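Local coordinates for DegV family protein (Eubacterium eligens, PDB 3FDJ) that is of unknown function but, as a member of the DegV family, probably binds a fatty acid or similar lipid between its two lobes, at residues A[9-14]-A[260-265]; A[228-233]-A[255-260]. All blocks are in the same frame, centred on the assembly; numbering follows the deposited sequence.

Interaction 1 (A[9-14]-A[260-265]); sequences DSACDI and GLCSYY
Leu261 CD1 lies 4.0 Å from Ala11 CB and at the same time sits at the edge of the Tyr265 ring, in its plane. One face of that ring takes Tyr264 CD2, 3.5 Å above the plane and over the centre. The contact joins the 3-10 turn that follows strand 5-9 to the first turn of helix 260-266, and illustrates how a loop can be fitted to a helix N terminus. Asp9 makes the loop compact through an Asx turn, its OD1 taking the Ala11 N-H with the anti lone pair. On the helix, Cys262 SG stands anti to its own carbonyl carbon (chi1 -72°), which directs the sulfur to 3.3 Å from Ala11 O and alongside the Asp13 carboxylate. That carboxylate has its main partner in Gly259 N, while Ser10 OG bonds to Asp38, whose carboxylate also receives Gly260 N and Leu261 N. A hexaethylene glycol near Leu261, probably from the crystallisation liquor, may mark a lipid pocket, as in relatives. No direct hydrogen bond crosses; instead a water accepts from Cys262 N at 2.9 Å and lies 3.0 Å from Ser10 O and 2.8 Å from Asp13 OD1.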
loop_
_atom_site.group_PDB
_atom_site.type_symbol
_atom_site.label_atom_id
_atom_site.label_comp_id
_atom_site.label_asym_id
_atom_site.label_seq_id
_atom_site.Cartn_x
_atom_site.Cartn_y
_atom_site.Cartn_z
ATOM N N ASP A 9 -8.833 2.075 -0.562
ATOM C CA ASP A 9 -8.942 0.703 -0.140
ATOM C C ASP A 9 -7.975 0.379 1.011
ATOM O O ASP A 9 -6.983 1.084 1.258
ATOM C CB ASP A 9 -8.817 -0.261 -1.293
ATOM C CG ASP A 9 -7.452 -0.297 -1.854
ATOM O OD1 ASP A 9 -6.522 -0.735 -1.110
ATOM O OD2 ASP A 9 -7.307 0.066 -3.051
ATOM N N SER A 10 -8.283 -0.714 1.700
ATOM C CA SER A 10 -7.586 -1.093 2.930
ATOM C C SER A 10 -6.120 -1.510 2.716
ATOM O O SER A 10 -5.390 -1.673 3.687
ATOM C CB SER A 10 -8.364 -2.215 3.636
ATOM O OG SER A 10 -8.299 -3.434 2.904
ATOM N N ALA A 11 -5.684 -1.643 1.463
ATOM C CA ALA A 11 -4.251 -1.825 1.175
ATOM C C ALA A 11 -3.415 -0.615 1.608
ATOM O O ALA A 11 -2.190 -0.719 1.638
ATOM C CB ALA A 11 -4.012 -2.131 -0.279
ATOM N N CYS A 12 -4.056 0.508 1.940
ATOM C CA CYS A 12 -3.334 1.676 2.457
ATOM C C CYS A 12 -2.873 1.510 3.912
ATOM O O CYS A 12 -2.104 2.326 4.413
ATOM C CB CYS A 12 -4.176 2.938 2.313
ATOM S SG CYS A 12 -5.527 3.040 3.453
ATOM N N ASP A 13 -3.358 0.457 4.576
ATOM C CA ASP A 13 -2.962 0.068 5.955
ATOM C C ASP A 13 -3.498 0.983 7.075
ATOM O O ASP A 13 -3.276 0.682 8.255
ATOM C CB ASP A 13 -1.425 -0.053 6.130
ATOM C CG ASP A 13 -0.753 -0.980 5.097
ATOM O OD1 ASP A 13 -1.190 -2.149 4.970
ATOM O OD2 ASP A 13 0.252 -0.543 4.455
ATOM N N ILE A 14 -4.194 2.068 6.738
ATOM C CA ILE A 14 -4.633 3.044 7.745
ATOM C C ILE A 14 -6.145 3.157 7.751
ATOM O O ILE A 14 -6.813 2.798 6.766
ATOM C CB ILE A 14 -3.968 4.431 7.577
ATOM C CG1 ILE A 14 -4.282 5.063 6.221
ATOM C CG2 ILE A 14 -2.459 4.279 7.728
ATOM C CD1 ILE A 14 -3.982 6.557 6.129
ATOM N N GLY A 260 -4.496 -5.885 6.956
ATOM C CA GLY A 260 -4.773 -7.277 6.600
ATOM C C GLY A 260 -4.287 -7.679 5.208
ATOM O O GLY A 260 -3.630 -8.690 5.047
ATOM N N LEU A 261 -4.622 -6.875 4.208
ATOM C CA LEU A 261 -4.291 -7.182 2.823
ATOM C C LEU A 261 -2.788 -7.191 2.625
ATOM O O LEU A 261 -2.218 -8.136 2.068
ATOM C CB LEU A 261 -4.935 -6.138 1.898
ATOM C CG LEU A 261 -4.872 -6.380 0.384
ATOM C CD1 LEU A 261 -3.498 -6.077 -0.189
ATOM C CD2 LEU A 261 -5.329 -7.824 0.053
ATOM N N CYS A 262 -2.121 -6.135 3.070
ATOM C CA CYS A 262 -0.672 -6.091 2.958
ATOM C C CYS A 262 0.001 -7.180 3.801
ATOM O O CYS A 262 1.005 -7.736 3.375
ATOM C CB CYS A 262 -0.108 -4.707 3.265
ATOM S SG CYS A 262 -0.471 -3.482 1.913
ATOM N N SER A 263 -0.570 -7.533 4.942
ATOM C CA SER A 263 -0.016 -8.624 5.773
ATOM C C SER A 263 -0.130 -9.960 5.049
ATOM O O SER A 263 0.795 -10.758 5.088
ATOM C CB SER A 263 -0.678 -8.680 7.154
ATOM O OG SER A 263 -0.374 -7.514 7.926
ATOM N N TYR A 264 -1.236 -10.168 4.337
ATOM C CA TYR A 264 -1.423 -11.401 3.570
ATOM C C TYR A 264 -0.360 -11.550 2.465
ATOM O O TYR A 264 0.250 -12.605 2.343
ATOM C CB TYR A 264 -2.851 -11.476 2.991
ATOM C CG TYR A 264 -3.073 -12.650 2.084
ATOM C CD1 TYR A 264 -3.298 -13.914 2.620
ATOM C CD2 TYR A 264 -3.022 -12.523 0.700
ATOM C CE1 TYR A 264 -3.453 -15.019 1.807
ATOM C CE2 TYR A 264 -3.207 -13.651 -0.140
ATOM C CZ TYR A 264 -3.421 -14.887 0.430
ATOM O OH TYR A 264 -3.589 -16.014 -0.334
ATOM N N TYR A 265 -0.150 -10.498 1.681
ATOM C CA TYR A 265 0.723 -10.573 0.513
ATOM C C TYR A 265 2.200 -10.335 0.812
ATOM O O TYR A 265 3.062 -10.923 0.146
ATOM C CB TYR A 265 0.226 -9.627 -0.587
ATOM C CG TYR A 265 -0.914 -10.201 -1.397
ATOM C CD1 TYR A 265 -0.740 -11.382 -2.136
ATOM C CD2 TYR A 265 -2.182 -9.594 -1.416
ATOM C CE1 TYR A 265 -1.786 -11.927 -2.880
ATOM C CE2 TYR A 265 -3.220 -10.132 -2.169
ATOM C CZ TYR A 265 -3.013 -11.284 -2.899
ATOM O OH TYR A 265 -4.041 -11.848 -3.618
HETATM O O HOH W 1 -3.331 -3.737 4.278
#

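Interaction 2 (A[228-233]-A[255-260])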
loop_
_atom_site.group_PDB
_atom_site.type_symbol
_atom_site.label_atom_id
_atom_site.label_comp_id
_atom_site.label_asym_id
_atom_site.label_seq_id
_atom_site.Cartn_x
_atom_site.Cartn_y
_atom_site.Cartn_z
ATOM N N ILE A 228 7.150 3.553 6.349
ATOM C CA ILE A 228 7.529 2.141 6.375
ATOM C C ILE A 228 6.459 1.348 7.132
ATOM O O ILE A 228 6.172 1.659 8.308
ATOM C CB ILE A 228 8.880 1.925 7.102
ATOM C CG1 ILE A 228 9.979 2.853 6.571
ATOM C CG2 ILE A 228 9.286 0.432 7.054
ATOM C CD1 ILE A 228 11.329 2.827 7.376
ATOM N N CYS A 229 5.864 0.350 6.479
ATOM C CA CYS A 229 4.994 -0.592 7.166
ATOM C C CYS A 229 5.672 -1.957 7.251
ATOM O O CYS A 229 6.592 -2.271 6.474
ATOM C CB CYS A 229 3.587 -0.674 6.551
ATOM S SG CYS A 229 3.534 -1.624 5.130
ATOM N N HIS A 230 5.283 -2.723 8.263
ATOM C CA HIS A 230 5.850 -4.009 8.541
ATOM C C HIS A 230 4.781 -4.990 8.964
ATOM O O HIS A 230 3.734 -4.609 9.504
ATOM C CB HIS A 230 6.929 -3.907 9.626
ATOM C CG HIS A 230 6.391 -3.533 10.962
ATOM N ND1 HIS A 230 5.895 -4.466 11.850
ATOM C CD2 HIS A 230 6.199 -2.323 11.535
ATOM C CE1 HIS A 230 5.452 -3.841 12.926
ATOM N NE2 HIS A 230 5.624 -2.540 12.760
ATOM N N VAL A 231 5.061 -6.259 8.716
ATOM C CA VAL A 231 4.209 -7.363 9.115
ATOM C C VAL A 231 4.953 -8.102 10.212
ATOM O O VAL A 231 5.793 -8.978 9.932
ATOM C CB VAL A 231 3.957 -8.336 7.963
ATOM C CG1 VAL A 231 2.936 -9.397 8.409
ATOM C CG2 VAL A 231 3.504 -7.588 6.701
ATOM N N GLU A 232 4.649 -7.735 11.443
ATOM C CA GLU A 232 5.282 -8.318 12.646
ATOM C C GLU A 232 6.799 -8.274 12.530
ATOM O O GLU A 232 7.491 -9.237 12.844
ATOM C CB GLU A 232 4.742 -9.735 12.890
ATOM C CG GLU A 232 3.219 -9.717 13.026
ATOM C CD GLU A 232 2.626 -10.969 13.655
ATOM O OE1 GLU A 232 3.272 -12.040 13.629
ATOM O OE2 GLU A 232 1.493 -10.870 14.169
ATOM N N ASN A 233 7.315 -7.142 12.062
ATOM C CA ASN A 233 8.739 -6.919 12.037
ATOM C C ASN A 233 9.079 -5.475 12.338
ATOM O O ASN A 233 9.734 -4.791 11.567
ATOM C CB ASN A 233 9.328 -7.356 10.716
ATOM C CG ASN A 233 10.791 -7.675 10.826
ATOM O OD1 ASN A 233 11.398 -7.437 11.878
ATOM N ND2 ASN A 233 11.366 -8.253 9.768
ATOM N N VAL A 255 6.907 4.742 11.054
ATOM C CA VAL A 255 6.937 3.276 11.006
ATOM C C VAL A 255 5.640 2.781 11.631
ATOM O O VAL A 255 5.278 3.198 12.746
ATOM C CB VAL A 255 8.105 2.724 11.836
ATOM C CG1 VAL A 255 7.972 1.186 12.060
ATOM C CG2 VAL A 255 9.442 3.089 11.187
ATOM N N TYR A 256 4.945 1.878 10.949
ATOM C CA TYR A 256 3.649 1.432 11.438
ATOM C C TYR A 256 3.296 0.047 10.918
ATOM O O TYR A 256 3.956 -0.492 10.040
ATOM C CB TYR A 256 2.563 2.439 11.035
ATOM C CG TYR A 256 2.497 2.675 9.550
ATOM C CD1 TYR A 256 3.409 3.530 8.929
ATOM C CD2 TYR A 256 1.531 2.058 8.763
ATOM C CE1 TYR A 256 3.382 3.731 7.566
ATOM C CE2 TYR A 256 1.483 2.277 7.398
ATOM C CZ TYR A 256 2.426 3.106 6.814
ATOM O OH TYR A 256 2.405 3.340 5.487
ATOM N N LYS A 257 2.261 -0.540 11.501
ATOM C CA LYS A 257 1.867 -1.900 11.150
ATOM C C LYS A 257 1.078 -1.953 9.833
ATOM O O LYS A 257 0.186 -1.140 9.575
ATOM C CB LYS A 257 1.007 -2.517 12.246
ATOM C CG LYS A 257 1.685 -2.639 13.595
ATOM C CD LYS A 257 0.753 -3.321 14.590
ATOM C CE LYS A 257 1.422 -3.467 15.931
ATOM N NZ LYS A 257 1.700 -2.118 16.491
ATOM N N ALA A 258 1.366 -2.978 9.054
ATOM C CA ALA A 258 0.566 -3.311 7.877
ATOM C C ALA A 258 -0.846 -3.730 8.275
ATOM O O ALA A 258 -1.077 -4.227 9.386
ATOM C CB ALA A 258 1.254 -4.411 7.074
ATOM N N GLY A 259 -1.805 -3.484 7.374
ATOM C CA GLY A 259 -3.165 -3.962 7.534
ATOM C C GLY A 259 -3.267 -5.380 7.022
ATOM O O GLY A 259 -2.251 -5.994 6.709
ATOM N N GLY A 260 -4.496 -5.885 6.956
ATOM C CA GLY A 260 -4.773 -7.277 6.600
ATOM C C GLY A 260 -4.287 -7.679 5.208
ATOM O O GLY A 260 -3.630 -8.690 5.047
#
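Cys229 CB rests over one face of the Tyr256 ring, 4.1 Å from its centroid in a CH-pi contact, in the tightly packed middle of two parallel strands. Their ladder alternates from strand to strand: Tyr256 N gives to Ile228 O, His230 N to Tyr256 O, and Ala258 N to His230 O. The last bond is nearly straight at the hydrogen (174°) although its donor is tilted from the carbonyl plane. Beyond it Ala258 CB packs against both Cys229 SG and Val231 CG2, the latter at 3.9 Å. The opposite extreme is Lys257, exposed to solvent, which lies beside His230 with its CG 4.0 Å from CE1 and its CA over one face of the imidazole. His230 CG stands between its backbone N and carbonyl carbon (chi1 67°), which brings CD2 to 4.0 Å from Val255 CG1 and ND1 to 3.0 Å from Asn233 N, whose N-H it accepts. Were His230 replaced by an alanine, Asn233 N would probably lose this acceptor and Val255 CG1 its ring neighbour, leaving the turn freer to shift. Asn233 in turn N-caps helix 234-248, the connection that makes strands 226-230 and 253-257 a classic beta-alpha-beta crossover.

Read from the N terminus, the chain leaves strand 5-9 through the turn 9-14 and does not meet its partner until residues 260-265, so interaction 1 closes a loop of some 245 residues, an example of segments far apart in the sequence meeting between two lobes. Interaction 2 falls within that span, closing a much shorter one around helix 234-248. The two do not cross; they share Gly260, where the exit from strand 253-257 becomes helix 260-266. Their centres lie 9 Å apart and Asp13 bridges them, its OD2 packing 3.5 Å from Cys229 SG. Together they join the sheet containing strand 5-9 to the edge of the sheet containing strands 226-230 and 253-257.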